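Local coordinates for uncharacterized protein (Legionella longbeachae NSW150, PDB 4JZA) that probably acts as a phosphoinositide phosphatase, removing the 3-phosphate from phosphatidylinositol 3-phosphate in the context of host lipid metabolism, at residues P169-L174 with L345-A349; S395-A400 with A451-R455; M403-N408 with R455-I461; A412-I418 with H545-V551. All blocks are in the same frame, centred on the assembly; numbering follows the deposited sequence.

Contact 1: P169-L174 with L345-A349; sequences PYYDQL and LPLPA
Tyr-171, the N-cap residue of helix 172-183, reaches over to an inverse gamma turn centred on Pro-346, in the loop that leads to strand 352-359. The polar part of the contact is one bond: Tyr-171 OH donates to Pro-346 O at 2.5 Å, from a position tilted 16° out of the carbonyl plane. The first torsion (chi1 51°) sets the ring between the backbone N and the carbonyl carbon of Tyr-171, so that its phenol end swings toward the turn. The same hydroxyl also bonds Arg-393 of helix 388-402, and Pro-346 touches His-394 of that helix.

The apolar part centres on Leu-347, whose branches divide the work. Its CB sits at the edge of the Tyr-171 ring, 4.0 Å from CE1. Its CD1 methyl lies between two partners, 3.7 Å from Pro-169 CG and the same distance from Leu-174 CD2, the two leucine side chains crossing at about a right angle. Leu-174 sends its other methyl to the preceding proline, CD1 standing 3.9 Å from Pro-346 CG, while its CB covers one face of the Tyr-171 ring near the rim. Trp-309 backs both Leu-174 and Pro-346. At the far end the contact becomes proline against proline: Pro-169 CB lies 3.8 Å from Pro-348 CD and 3.4 Å from Pro-348 O.

Contact 2: S395-A400 with A451-R455; sequences SDSNLA and AVERR
Helices 388-402 and 441-454 pack against each other on one face of the mixed sheet, as the alternating strands and helices of an alpha/beta fold bring them together, and Leu-399 meets Ala-451 where the two helices pack. A chi1 of 177° turns the Leu-399 side chain away from its own amide nitrogen and extends CD2 onto the facing helix, 3.9 Å from Ala-451 CB and 4.1 Å from Val-452 CG2. Beneath the pair lies Leu-414 of strand 412-416, touched by both Leu-399 and Val-452.

Toward solvent, charge takes over. Asp-396 and Arg-454 form a salt bridge through OD1 and NH1, their side chains crossing at about a right angle and the carboxylate and guanidinium planes 75° apart; the modelled separation is too short to be trusted in detail. Ser-395 OG lies in the guanidinium plane at its edge, and Ala-451 CA covers one of its faces toward the rim.

Arg-455 bends at chi3 (-90°) and reaches obliquely across to helix 388-402. Its CD packs 3.7 Å from Leu-399 CD2, one face of its guanidinium comes over Ala-400 CA, and its NH2 ends 3.5 Å from Ala-400 CB.

Contact 3: M403-N408 with R455-I461; sequences MEYSKN and RKETQSI
A type I beta turn from Met-403 to Ser-406 faces the bend at 455-461, and the backbones draw nearest where Asn-408 and Gln-459 bring their CA atoms within 5.2 Å. The bend is gathered by Arg-455 O, which accepts from both Thr-458 N and Gln-459 N.

Gln-459 carries the contact. Its side chain leaves the backbone stretched out (chi1 172°) and stays extended beyond CG, which lets the amide span the gap to the turn. There NE2 donates to Ser-406 OG at 2.7 Å, with an N-H...O angle of 156° and the acceptor close to the amide plane. Ser-406 OG in turn donates to Met-403 O, in the carbonyl plane and on a lone pair; since Ser-406 N uses the same oxygen, the serine seals the turn twice while holding the glutamine. At the other end of the amide, OE1 lies close to Arg-455 NH1, a pairing too short in the model to be relied on.

Asn-408 crosses the glutamine at about a right angle, OD1 lying 3.4 Å from Gln-459 CD, and ND2 comes 3.6 Å from Thr-458 CG2. On the buried side Met-403, present as selenomethionine, places SE 4.1 Å from Ile-461 CD1.

The two loops enter the adjacent parallel strands 412-416 and 462-465 at their N-terminal ends, and helix 441-454 joins these strands as a beta-alpha-beta unit.

Contact 4: A412-I418 with H545-V551; sequences AILQTLI and HSYGSCV
The Tyr-547 ring meets the neighbouring strand at its edge: Leu-414 CG lies near the ring plane, 4.1 Å from CD2, and the two side chains run side by side, pointing the same way. Ile-413 O is also near that plane, while the phenol OH goes on to bond Ser-375. On the same face of the sheet the His-545 side chain meets Ala-412 through CB, 4.1 Å from the alanine CB; its ring meets Tyr-373 and its NE2 bonds Val-402 O. The amide of Gln-415 lies on the other face, held by Gln-536, Glu-535 and Ser-532 of helix 524-542.

Strands 412-416 and 545-549 run parallel, 22° apart, within the mixed sheet's parallel part. Ile-413 N donates to His-545 O at 3.1 Å. Gln-415 N bonds Tyr-547 O at 3.0 Å and Leu-417 N bonds Ser-549 O at 2.7 Å. Cys-550 follows strand 545-549, and five residues separate it from Arg-556 at the start of helix 556-574. That spacing is consistent with the C-X5-R P-loop of cysteine-based phosphatases, in which the cysteine is the nucleophile.

Beyond the strands a water donates to Leu-417 O and accepts from Val-551 N, bridging the two chains. Beside it Cys-550 CB packs 3.6 Å from Leu-417 O, and Ile-418 CG2 lies 3.8 Å from Val-551 CG2, the two side chains crossing at about a right angle.

Overall arrangement
From the N terminus, contact 1 comes first, closing a long, largely helical excursion between 169-174 and 345-349 that includes the insertion domain. It is complete before the others begin, yet it touches contact 2, where Tyr-171 approaches Ser-397. Contacts 2, 3 and 4 open in order along helix 388-402, the following loop and strand 412-416, and close in the same order at 451-455, 455-461 and 545-551, so each crosses the other two. Contacts 2 and 3 share Arg-455. Contact 2 joins the helices over the sheet, contact 3 their exit loops, and contact 4 the strands beneath, with Ser-406 packing on His-545 between contacts 3 and 4.

Contact 1: P169-L174 with L345-A349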
loop_
_atom_site.group_PDB
_atom_site.type_symbol
_atom_site.label_atom_id
_atom_site.label_comp_id
_atom_site.label_asym_id
_atom_site.label_seq_id
_atom_site.Cartn_x
_atom_site.Cartn_y
_atom_site.Cartn_z
ATOM N N PRO A 169 3.050 -13.576 11.080
ATOM C CA PRO A 169 4.253 -13.437 10.285
ATOM C C PRO A 169 5.475 -12.989 11.059
ATOM O O PRO A 169 6.562 -12.939 10.484
ATOM C CB PRO A 169 3.865 -12.363 9.317
ATOM C CG PRO A 169 2.928 -11.495 10.096
ATOM C CD PRO A 169 2.153 -12.416 10.926
ATOM N N TYR A 170 5.302 -12.611 12.329
ATOM C CA TYR A 170 6.435 -12.177 13.167
ATOM C C TYR A 170 7.361 -13.326 13.560
ATOM O O TYR A 170 6.970 -14.468 13.548
ATOM C CB TYR A 170 5.957 -11.450 14.420
ATOM C CG TYR A 170 4.880 -12.166 15.169
ATOM C CD1 TYR A 170 5.173 -13.209 16.000
ATOM C CD2 TYR A 170 3.563 -11.756 15.063
ATOM C CE1 TYR A 170 4.168 -13.867 16.705
ATOM C CE2 TYR A 170 2.558 -12.399 15.740
ATOM C CZ TYR A 170 2.865 -13.456 16.561
ATOM O OH TYR A 170 1.858 -14.088 17.224
ATOM N N TYR A 171 8.595 -12.978 13.890
ATOM C CA TYR A 171 9.607 -13.893 14.363
ATOM C C TYR A 171 10.379 -13.168 15.477
ATOM O O TYR A 171 10.346 -11.927 15.568
ATOM C CB TYR A 171 10.519 -14.314 13.209
ATOM C CG TYR A 171 11.079 -13.188 12.395
ATOM C CD1 TYR A 171 10.325 -12.605 11.403
ATOM C CD2 TYR A 171 12.376 -12.679 12.612
ATOM C CE1 TYR A 171 10.819 -11.564 10.643
ATOM C CE2 TYR A 171 12.867 -11.612 11.835
ATOM C CZ TYR A 171 12.070 -11.076 10.856
ATOM O OH TYR A 171 12.463 -10.039 10.058
ATOM N N ASP A 172 11.045 -13.930 16.335
ATOM C CA ASP A 172 11.610 -13.391 17.591
ATOM C C ASP A 172 12.526 -12.165 17.412
ATOM O O ASP A 172 12.397 -11.163 18.142
ATOM C CB ASP A 172 12.386 -14.482 18.330
ATOM C CG ASP A 172 11.478 -15.543 18.949
ATOM O OD1 ASP A 172 10.230 -15.389 18.949
ATOM O OD2 ASP A 172 12.043 -16.555 19.430
ATOM N N GLN A 173 13.441 -12.236 16.444
ATOM C CA GLN A 173 14.315 -11.115 16.179
ATOM C C GLN A 173 13.510 -9.827 16.005
ATOM O O GLN A 173 13.786 -8.813 16.633
ATOM C CB GLN A 173 15.242 -11.371 14.989
ATOM C CG GLN A 173 16.167 -10.190 14.847
ATOM C CD GLN A 173 17.290 -10.303 13.824
ATOM O OE1 GLN A 173 18.231 -9.652 13.937
ATOM N NE2 GLN A 173 17.155 -10.999 12.825
ATOM N N LEU A 174 12.489 -9.872 15.173
ATOM C CA LEU A 174 11.722 -8.685 14.886
ATOM C C LEU A 174 11.010 -8.223 16.127
ATOM O O LEU A 174 10.896 -7.025 16.373
ATOM C CB LEU A 174 10.691 -8.925 13.778
ATOM C CG LEU A 174 9.900 -7.645 13.407
ATOM C CD1 LEU A 174 10.661 -6.851 12.367
ATOM C CD2 LEU A 174 8.516 -7.958 12.891
ATOM N N LEU A 345 8.296 -3.548 5.900
ATOM C CA LEU A 345 8.753 -4.178 7.126
ATOM C C LEU A 345 9.169 -5.608 6.785
ATOM O O LEU A 345 8.588 -6.263 5.918
ATOM C CB LEU A 345 7.636 -4.180 8.149
ATOM C CG LEU A 345 7.002 -2.821 8.500
ATOM C CD1 LEU A 345 5.784 -3.037 9.397
ATOM C CD2 LEU A 345 7.981 -1.938 9.239
ATOM N N PRO A 346 10.204 -6.110 7.463
ATOM C CA PRO A 346 10.822 -7.357 7.047
ATOM C C PRO A 346 10.148 -8.594 7.616
ATOM O O PRO A 346 10.763 -9.380 8.290
ATOM C CB PRO A 346 12.254 -7.206 7.565
ATOM C CG PRO A 346 12.121 -6.374 8.778
ATOM C CD PRO A 346 10.947 -5.463 8.560
ATOM N N LEU A 347 8.884 -8.743 7.315
ATOM C CA LEU A 347 8.153 -9.961 7.608
ATOM C C LEU A 347 7.075 -10.138 6.571
ATOM O O LEU A 347 6.642 -9.200 5.961
ATOM C CB LEU A 347 7.541 -9.914 9.000
ATOM C CG LEU A 347 6.360 -8.991 9.282
ATOM C CD1 LEU A 347 5.835 -9.281 10.677
ATOM C CD2 LEU A 347 6.797 -7.550 9.163
ATOM N N PRO A 348 6.653 -11.347 6.338
ATOM C CA PRO A 348 5.824 -11.664 5.152
ATOM C C PRO A 348 4.416 -11.147 5.149
ATOM O O PRO A 348 3.717 -11.130 6.191
ATOM C CB PRO A 348 5.710 -13.186 5.184
ATOM C CG PRO A 348 6.713 -13.646 6.170
ATOM C CD PRO A 348 6.975 -12.547 7.123
ATOM N N ALA A 349 3.983 -10.810 3.949
ATOM C CA ALA A 349 2.699 -10.189 3.779
ATOM C C ALA A 349 1.784 -11.177 3.203
ATOM O O ALA A 349 2.212 -12.084 2.480
ATOM C CB ALA A 349 2.784 -8.990 2.863
#

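Contact 2: S395-A400 with A451-R455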
loop_
_atom_site.group_PDB
_atom_site.type_symbol
_atom_site.label_atom_id
_atom_site.label_comp_id
_atom_site.label_asym_id
_atom_site.label_seq_id
_atom_site.Cartn_x
_atom_site.Cartn_y
_atom_site.Cartn_z
ATOM N N SER A 395 14.444 -10.431 2.321
ATOM C CA SER A 395 14.353 -11.700 1.638
ATOM C C SER A 395 14.739 -12.857 2.547
ATOM O O SER A 395 14.039 -13.868 2.615
ATOM C CB SER A 395 15.144 -11.680 0.334
ATOM O OG SER A 395 16.525 -11.531 0.569
ATOM N N ASP A 396 15.806 -12.706 3.316
ATOM C CA ASP A 396 16.227 -13.805 4.215
ATOM C C ASP A 396 15.151 -14.092 5.246
ATOM O O ASP A 396 14.719 -15.234 5.432
ATOM C CB ASP A 396 17.516 -13.477 5.017
ATOM C CG ASP A 396 18.809 -13.411 4.168
ATOM O OD1 ASP A 396 18.945 -14.087 3.118
ATOM O OD2 ASP A 396 19.710 -12.661 4.612
ATOM N N SER A 397 14.772 -13.045 5.961
ATOM C CA SER A 397 13.858 -13.182 7.058
ATOM C C SER A 397 12.557 -13.732 6.562
ATOM O O SER A 397 11.951 -14.558 7.240
ATOM C CB SER A 397 13.643 -11.853 7.814
ATOM O OG SER A 397 14.694 -11.556 8.762
ATOM N N ASN A 398 12.135 -13.305 5.374
ATOM C CA ASN A 398 10.855 -13.779 4.785
ATOM C C ASN A 398 10.950 -15.219 4.269
ATOM O O ASN A 398 10.060 -16.051 4.486
ATOM C CB ASN A 398 10.362 -12.843 3.656
ATOM C CG ASN A 398 9.760 -11.557 4.179
ATOM O OD1 ASN A 398 9.358 -11.463 5.341
ATOM N ND2 ASN A 398 9.718 -10.548 3.333
ATOM N N LEU A 399 12.051 -15.530 3.611
ATOM C CA LEU A 399 12.268 -16.912 3.218
ATOM C C LEU A 399 12.227 -17.858 4.440
ATOM O O LEU A 399 11.560 -18.869 4.385
ATOM C CB LEU A 399 13.586 -17.047 2.479
ATOM C CG LEU A 399 13.973 -18.450 2.064
ATOM C CD1 LEU A 399 12.860 -19.066 1.188
ATOM C CD2 LEU A 399 15.321 -18.362 1.327
ATOM N N ALA A 400 12.926 -17.521 5.529
ATOM C CA ALA A 400 12.907 -18.344 6.752
ATOM C C ALA A 400 11.503 -18.474 7.296
ATOM O O ALA A 400 11.120 -19.524 7.776
ATOM C CB ALA A 400 13.820 -17.763 7.834
ATOM N N ALA A 451 18.599 -15.333 -2.057
ATOM C CA ALA A 451 18.173 -15.732 -0.727
ATOM C C ALA A 451 18.199 -17.228 -0.510
ATOM O O ALA A 451 18.628 -17.688 0.545
ATOM C CB ALA A 451 16.781 -15.203 -0.452
ATOM N N VAL A 452 17.723 -17.975 -1.504
ATOM C CA VAL A 452 17.728 -19.435 -1.463
ATOM C C VAL A 452 19.159 -19.938 -1.469
ATOM O O VAL A 452 19.452 -20.863 -0.749
ATOM C CB VAL A 452 16.934 -20.061 -2.640
ATOM C CG1 VAL A 452 17.098 -21.581 -2.720
ATOM C CG2 VAL A 452 15.459 -19.717 -2.521
ATOM N N GLU A 453 20.030 -19.338 -2.281
ATOM C CA GLU A 453 21.481 -19.631 -2.234
ATOM C C GLU A 453 22.068 -19.488 -0.836
ATOM O O GLU A 453 22.809 -20.338 -0.409
ATOM C CB GLU A 453 22.309 -18.737 -3.200
ATOM C CG GLU A 453 22.790 -19.402 -4.494
ATOM C CD GLU A 453 23.768 -20.553 -4.248
ATOM O OE1 GLU A 453 23.641 -21.661 -4.858
ATOM O OE2 GLU A 453 24.665 -20.345 -3.415
ATOM N N ARG A 454 21.742 -18.418 -0.123
ATOM C CA ARG A 454 22.351 -18.163 1.192
ATOM C C ARG A 454 21.880 -19.154 2.233
ATOM O O ARG A 454 22.573 -19.406 3.220
ATOM C CB ARG A 454 22.055 -16.749 1.670
ATOM C CG ARG A 454 22.735 -15.652 0.864
ATOM C CD ARG A 454 22.424 -14.285 1.423
ATOM N NE ARG A 454 21.988 -13.437 0.330
ATOM C CZ ARG A 454 20.759 -12.931 0.191
ATOM N NH1 ARG A 454 19.821 -13.130 1.106
ATOM N NH2 ARG A 454 20.474 -12.182 -0.864
ATOM N N ARG A 455 20.727 -19.756 1.950
ATOM C CA ARG A 455 20.088 -20.705 2.822
ATOM C C ARG A 455 20.463 -22.145 2.413
ATOM O O ARG A 455 20.046 -23.120 3.058
ATOM C CB ARG A 455 18.567 -20.425 2.823
ATOM C CG ARG A 455 17.667 -21.519 3.367
ATOM C CD ARG A 455 16.263 -21.060 3.693
ATOM N NE ARG A 455 16.222 -20.604 5.075
ATOM C CZ ARG A 455 15.697 -21.253 6.112
ATOM N NH1 ARG A 455 15.128 -22.432 5.969
ATOM N NH2 ARG A 455 15.734 -20.683 7.310
#

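Contact 3: M403-N408 with R455-I461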
loop_
_atom_site.group_PDB
_atom_site.type_symbol
_atom_site.label_atom_id
_atom_site.label_comp_id
_atom_site.label_asym_id
_atom_site.label_seq_id
_atom_site.Cartn_x
_atom_site.Cartn_y
_atom_site.Cartn_z
HETATM N N MSE A 403 9.348 -20.890 5.188
HETATM C CA MSE A 403 9.750 -22.280 5.291
HETATM C C MSE A 403 9.498 -22.819 6.683
HETATM O O MSE A 403 9.827 -23.974 6.973
HETATM C CB MSE A 403 11.226 -22.356 4.954
HETATM C CG MSE A 403 11.493 -21.914 3.525
HETATM SE SE MSE A 403 10.841 -23.289 2.282
HETATM C CE MSE A 403 10.003 -22.203 0.892
ATOM N N GLU A 404 8.879 -22.043 7.564
ATOM C CA GLU A 404 8.803 -22.473 8.956
ATOM C C GLU A 404 8.118 -23.842 9.116
ATOM O O GLU A 404 8.477 -24.550 10.001
ATOM C CB GLU A 404 8.197 -21.393 9.892
ATOM C CG GLU A 404 6.667 -21.224 9.842
ATOM C CD GLU A 404 6.146 -19.988 10.604
ATOM O OE1 GLU A 404 6.699 -19.678 11.685
ATOM O OE2 GLU A 404 5.159 -19.334 10.154
ATOM N N TYR A 405 7.157 -24.226 8.266
ATOM C CA TYR A 405 6.401 -25.486 8.471
ATOM C C TYR A 405 6.943 -26.627 7.655
ATOM O O TYR A 405 6.466 -27.765 7.741
ATOM C CB TYR A 405 4.926 -25.311 8.215
ATOM C CG TYR A 405 4.229 -24.614 9.335
ATOM C CD1 TYR A 405 3.876 -25.292 10.503
ATOM C CD2 TYR A 405 3.904 -23.243 9.241
ATOM C CE1 TYR A 405 3.218 -24.638 11.557
ATOM C CE2 TYR A 405 3.242 -22.575 10.286
ATOM C CZ TYR A 405 2.902 -23.287 11.438
ATOM O OH TYR A 405 2.272 -22.641 12.452
ATOM N N SER A 406 7.985 -26.345 6.904
ATOM C CA SER A 406 8.777 -27.403 6.333
ATOM C C SER A 406 9.621 -28.049 7.434
ATOM O O SER A 406 9.711 -27.513 8.555
ATOM C CB SER A 406 9.706 -26.827 5.275
ATOM O OG SER A 406 10.713 -26.021 5.837
ATOM N N LYS A 407 10.207 -29.208 7.113
ATOM C CA LYS A 407 11.282 -29.808 7.928
ATOM C C LYS A 407 12.515 -29.799 7.025
ATOM O O LYS A 407 12.394 -29.911 5.798
ATOM C CB LYS A 407 10.943 -31.213 8.420
ATOM C CG LYS A 407 9.603 -31.383 9.151
ATOM C CD LYS A 407 8.411 -31.047 8.239
ATOM C CE LYS A 407 7.166 -31.902 8.456
ATOM N NZ LYS A 407 6.355 -31.418 9.604
ATOM N N ASN A 408 13.693 -29.624 7.624
ATOM C CA ASN A 408 14.922 -29.307 6.856
ATOM C C ASN A 408 15.480 -30.464 6.019
ATOM O O ASN A 408 16.388 -30.257 5.198
ATOM C CB ASN A 408 16.011 -28.757 7.782
ATOM C CG ASN A 408 15.861 -27.275 8.032
ATOM O OD1 ASN A 408 15.063 -26.602 7.386
ATOM N ND2 ASN A 408 16.626 -26.755 8.983
ATOM N N ARG A 455 20.727 -19.756 1.950
ATOM C CA ARG A 455 20.088 -20.705 2.822
ATOM C C ARG A 455 20.463 -22.145 2.413
ATOM O O ARG A 455 20.046 -23.120 3.058
ATOM C CB ARG A 455 18.567 -20.425 2.823
ATOM C CG ARG A 455 17.667 -21.519 3.367
ATOM C CD ARG A 455 16.263 -21.060 3.693
ATOM N NE ARG A 455 16.222 -20.604 5.075
ATOM C CZ ARG A 455 15.697 -21.253 6.112
ATOM N NH1 ARG A 455 15.128 -22.432 5.969
ATOM N NH2 ARG A 455 15.734 -20.683 7.310
ATOM N N LYS A 456 21.300 -22.301 1.392
ATOM C CA LYS A 456 21.662 -23.649 0.913
ATOM C C LYS A 456 22.168 -24.546 2.052
ATOM O O LYS A 456 21.768 -25.698 2.151
ATOM C CB LYS A 456 22.695 -23.596 -0.225
ATOM C CG LYS A 456 22.408 -24.612 -1.331
ATOM C CD LYS A 456 21.603 -24.016 -2.489
ATOM C CE LYS A 456 20.335 -24.810 -2.837
ATOM N NZ LYS A 456 19.869 -24.614 -4.246
ATOM N N GLU A 457 23.003 -23.989 2.925
ATOM C CA GLU A 457 23.532 -24.692 4.101
ATOM C C GLU A 457 22.448 -25.284 4.976
ATOM O O GLU A 457 22.595 -26.357 5.495
ATOM C CB GLU A 457 24.352 -23.720 4.979
ATOM C CG GLU A 457 25.571 -23.057 4.324
ATOM C CD GLU A 457 26.706 -24.032 4.056
ATOM O OE1 GLU A 457 26.476 -25.051 3.368
ATOM O OE2 GLU A 457 27.832 -23.782 4.544
ATOM N N THR A 458 21.371 -24.547 5.177
ATOM C CA THR A 458 20.349 -24.927 6.147
ATOM C C THR A 458 19.316 -25.887 5.591
ATOM O O THR A 458 18.796 -26.730 6.309
ATOM C CB THR A 458 19.638 -23.647 6.626
ATOM O OG1 THR A 458 20.637 -22.757 7.156
ATOM C CG2 THR A 458 18.510 -23.930 7.681
ATOM N N GLN A 459 19.017 -25.754 4.303
ATOM C CA GLN A 459 17.855 -26.424 3.691
ATOM C C GLN A 459 17.960 -26.338 2.191
ATOM O O GLN A 459 18.282 -25.290 1.615
ATOM C CB GLN A 459 16.605 -25.706 4.150
ATOM C CG GLN A 459 15.307 -26.104 3.505
ATOM C CD GLN A 459 14.133 -25.508 4.265
ATOM O OE1 GLN A 459 14.211 -24.379 4.720
ATOM N NE2 GLN A 459 13.059 -26.267 4.427
ATOM N N SER A 460 17.703 -27.431 1.516
ATOM C CA SER A 460 17.756 -27.317 0.090
ATOM C C SER A 460 16.311 -27.113 -0.376
ATOM O O SER A 460 15.359 -27.727 0.163
ATOM C CB SER A 460 18.453 -28.499 -0.535
ATOM O OG SER A 460 17.530 -29.164 -1.305
ATOM N N ILE A 461 16.156 -26.209 -1.348
ATOM C CA ILE A 461 14.836 -25.768 -1.804
ATOM C C ILE A 461 14.722 -25.850 -3.319
ATOM O O ILE A 461 15.612 -25.371 -4.051
ATOM C CB ILE A 461 14.566 -24.311 -1.362
ATOM C CG1 ILE A 461 14.485 -24.231 0.168
ATOM C CG2 ILE A 461 13.279 -23.753 -1.988
ATOM C CD1 ILE A 461 14.577 -22.817 0.714
#

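Contact 4: A412-I418 with H545-V551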
loop_
_atom_site.group_PDB
_atom_site.type_symbol
_atom_site.label_atom_id
_atom_site.label_comp_id
_atom_site.label_asym_id
_atom_site.label_seq_id
_atom_site.Cartn_x
_atom_site.Cartn_y
_atom_site.Cartn_z
ATOM N N ALA A 412 10.936 -29.283 -0.409
ATOM C CA ALA A 412 10.294 -27.989 -0.234
ATOM C C ALA A 412 10.368 -27.243 -1.513
ATOM O O ALA A 412 11.453 -27.101 -2.087
ATOM C CB ALA A 412 11.004 -27.203 0.830
ATOM N N ILE A 413 9.232 -26.708 -1.943
ATOM C CA ILE A 413 9.212 -25.928 -3.174
ATOM C C ILE A 413 8.967 -24.465 -2.892
ATOM O O ILE A 413 8.217 -24.113 -1.973
ATOM C CB ILE A 413 8.179 -26.468 -4.153
ATOM C CG1 ILE A 413 8.373 -25.806 -5.516
ATOM C CG2 ILE A 413 6.756 -26.291 -3.633
ATOM C CD1 ILE A 413 7.752 -26.611 -6.627
ATOM N N LEU A 414 9.661 -23.617 -3.649
ATOM C CA LEU A 414 9.371 -22.167 -3.726
ATOM C C LEU A 414 8.887 -21.850 -5.128
ATOM O O LEU A 414 9.671 -21.602 -6.047
ATOM C CB LEU A 414 10.618 -21.347 -3.423
ATOM C CG LEU A 414 10.497 -19.888 -2.993
ATOM C CD1 LEU A 414 11.861 -19.268 -2.700
ATOM C CD2 LEU A 414 9.761 -19.100 -4.047
ATOM N N GLN A 415 7.577 -21.905 -5.307
ATOM C CA GLN A 415 6.993 -21.732 -6.621
ATOM C C GLN A 415 6.537 -20.299 -6.816
ATOM O O GLN A 415 5.628 -19.842 -6.150
ATOM C CB GLN A 415 5.815 -22.679 -6.790
ATOM C CG GLN A 415 5.376 -22.869 -8.223
ATOM C CD GLN A 415 4.041 -23.553 -8.319
ATOM O OE1 GLN A 415 3.060 -23.096 -7.748
ATOM N NE2 GLN A 415 3.994 -24.652 -9.044
ATOM N N THR A 416 7.181 -19.592 -7.730
ATOM C CA THR A 416 6.846 -18.204 -7.961
ATOM C C THR A 416 6.171 -18.017 -9.302
ATOM O O THR A 416 6.583 -18.579 -10.304
ATOM C CB THR A 416 8.083 -17.298 -7.901
ATOM O OG1 THR A 416 8.964 -17.620 -8.975
ATOM C CG2 THR A 416 8.804 -17.476 -6.594
ATOM N N LEU A 417 5.125 -17.207 -9.304
ATOM C CA LEU A 417 4.402 -16.906 -10.518
ATOM C C LEU A 417 4.628 -15.459 -10.908
ATOM O O LEU A 417 3.747 -14.635 -10.764
ATOM C CB LEU A 417 2.918 -17.178 -10.314
ATOM C CG LEU A 417 2.615 -18.607 -9.874
ATOM C CD1 LEU A 417 1.155 -18.796 -9.522
ATOM C CD2 LEU A 417 3.050 -19.602 -10.934
ATOM N N ILE A 418 5.822 -15.155 -11.396
ATOM C CA ILE A 418 6.151 -13.800 -11.800
ATOM C C ILE A 418 6.839 -13.780 -13.155
ATOM O O ILE A 418 7.306 -14.798 -13.632
ATOM C CB ILE A 418 7.012 -13.081 -10.748
ATOM C CG1 ILE A 418 8.454 -13.562 -10.799
ATOM C CG2 ILE A 418 6.434 -13.282 -9.363
ATOM C CD1 ILE A 418 9.316 -12.948 -9.729
ATOM N N HIS A 545 6.895 -29.733 1.470
ATOM C CA HIS A 545 6.322 -28.462 1.874
ATOM C C HIS A 545 5.936 -27.635 0.647
ATOM O O HIS A 545 6.779 -27.329 -0.198
ATOM C CB HIS A 545 7.345 -27.697 2.695
ATOM C CG HIS A 545 6.867 -26.359 3.166
ATOM N ND1 HIS A 545 5.756 -26.178 3.934
ATOM C CD2 HIS A 545 7.363 -25.134 2.977
ATOM C CE1 HIS A 545 5.592 -24.895 4.203
ATOM N NE2 HIS A 545 6.573 -24.244 3.656
ATOM N N SER A 546 4.660 -27.280 0.573
ATOM C CA SER A 546 4.083 -26.520 -0.554
ATOM C C SER A 546 4.030 -25.026 -0.272
ATOM O O SER A 546 3.296 -24.590 0.578
ATOM C CB SER A 546 2.676 -27.029 -0.853
ATOM O OG SER A 546 2.004 -26.122 -1.670
ATOM N N TYR A 547 4.865 -24.259 -0.952
ATOM C CA TYR A 547 4.859 -22.805 -0.831
ATOM C C TYR A 547 4.941 -22.174 -2.209
ATOM O O TYR A 547 5.641 -22.685 -3.119
ATOM C CB TYR A 547 6.012 -22.255 0.060
ATOM C CG TYR A 547 6.117 -20.733 -0.018
ATOM C CD1 TYR A 547 5.198 -19.896 0.659
ATOM C CD2 TYR A 547 7.051 -20.138 -0.834
ATOM C CE1 TYR A 547 5.263 -18.501 0.566
ATOM C CE2 TYR A 547 7.123 -18.768 -0.950
ATOM C CZ TYR A 547 6.216 -17.938 -0.250
ATOM O OH TYR A 547 6.282 -16.563 -0.422
ATOM N N GLY A 548 4.257 -21.041 -2.353
ATOM C CA GLY A 548 4.394 -20.240 -3.564
ATOM C C GLY A 548 3.881 -18.833 -3.403
ATOM O O GLY A 548 3.260 -18.494 -2.394
ATOM N N SER A 549 4.221 -17.993 -4.377
ATOM C CA SER A 549 3.731 -16.642 -4.429
ATOM C C SER A 549 3.684 -16.161 -5.858
ATOM O O SER A 549 4.358 -16.702 -6.728
ATOM C CB SER A 549 4.646 -15.737 -3.656
ATOM O OG SER A 549 5.860 -15.620 -4.346
ATOM N N CYS A 550 2.853 -15.152 -6.083
ATOM C CA CYS A 550 2.993 -14.258 -7.205
ATOM C C CYS A 550 3.546 -12.980 -6.587
ATOM O O CYS A 550 4.010 -13.032 -5.481
ATOM C CB CYS A 550 1.650 -14.036 -7.854
ATOM S SG CYS A 550 0.343 -13.500 -6.733
ATOM N N VAL A 551 3.540 -11.846 -7.267
ATOM C CA VAL A 551 4.163 -10.660 -6.673
ATOM C C VAL A 551 3.436 -10.257 -5.375
ATOM O O VAL A 551 4.062 -9.921 -4.384
ATOM C CB VAL A 551 4.180 -9.445 -7.654
ATOM C CG1 VAL A 551 4.643 -8.185 -6.950
ATOM C CG2 VAL A 551 5.089 -9.717 -8.851
HETATM O O HOH W 1 2.732 -12.069 -10.076
#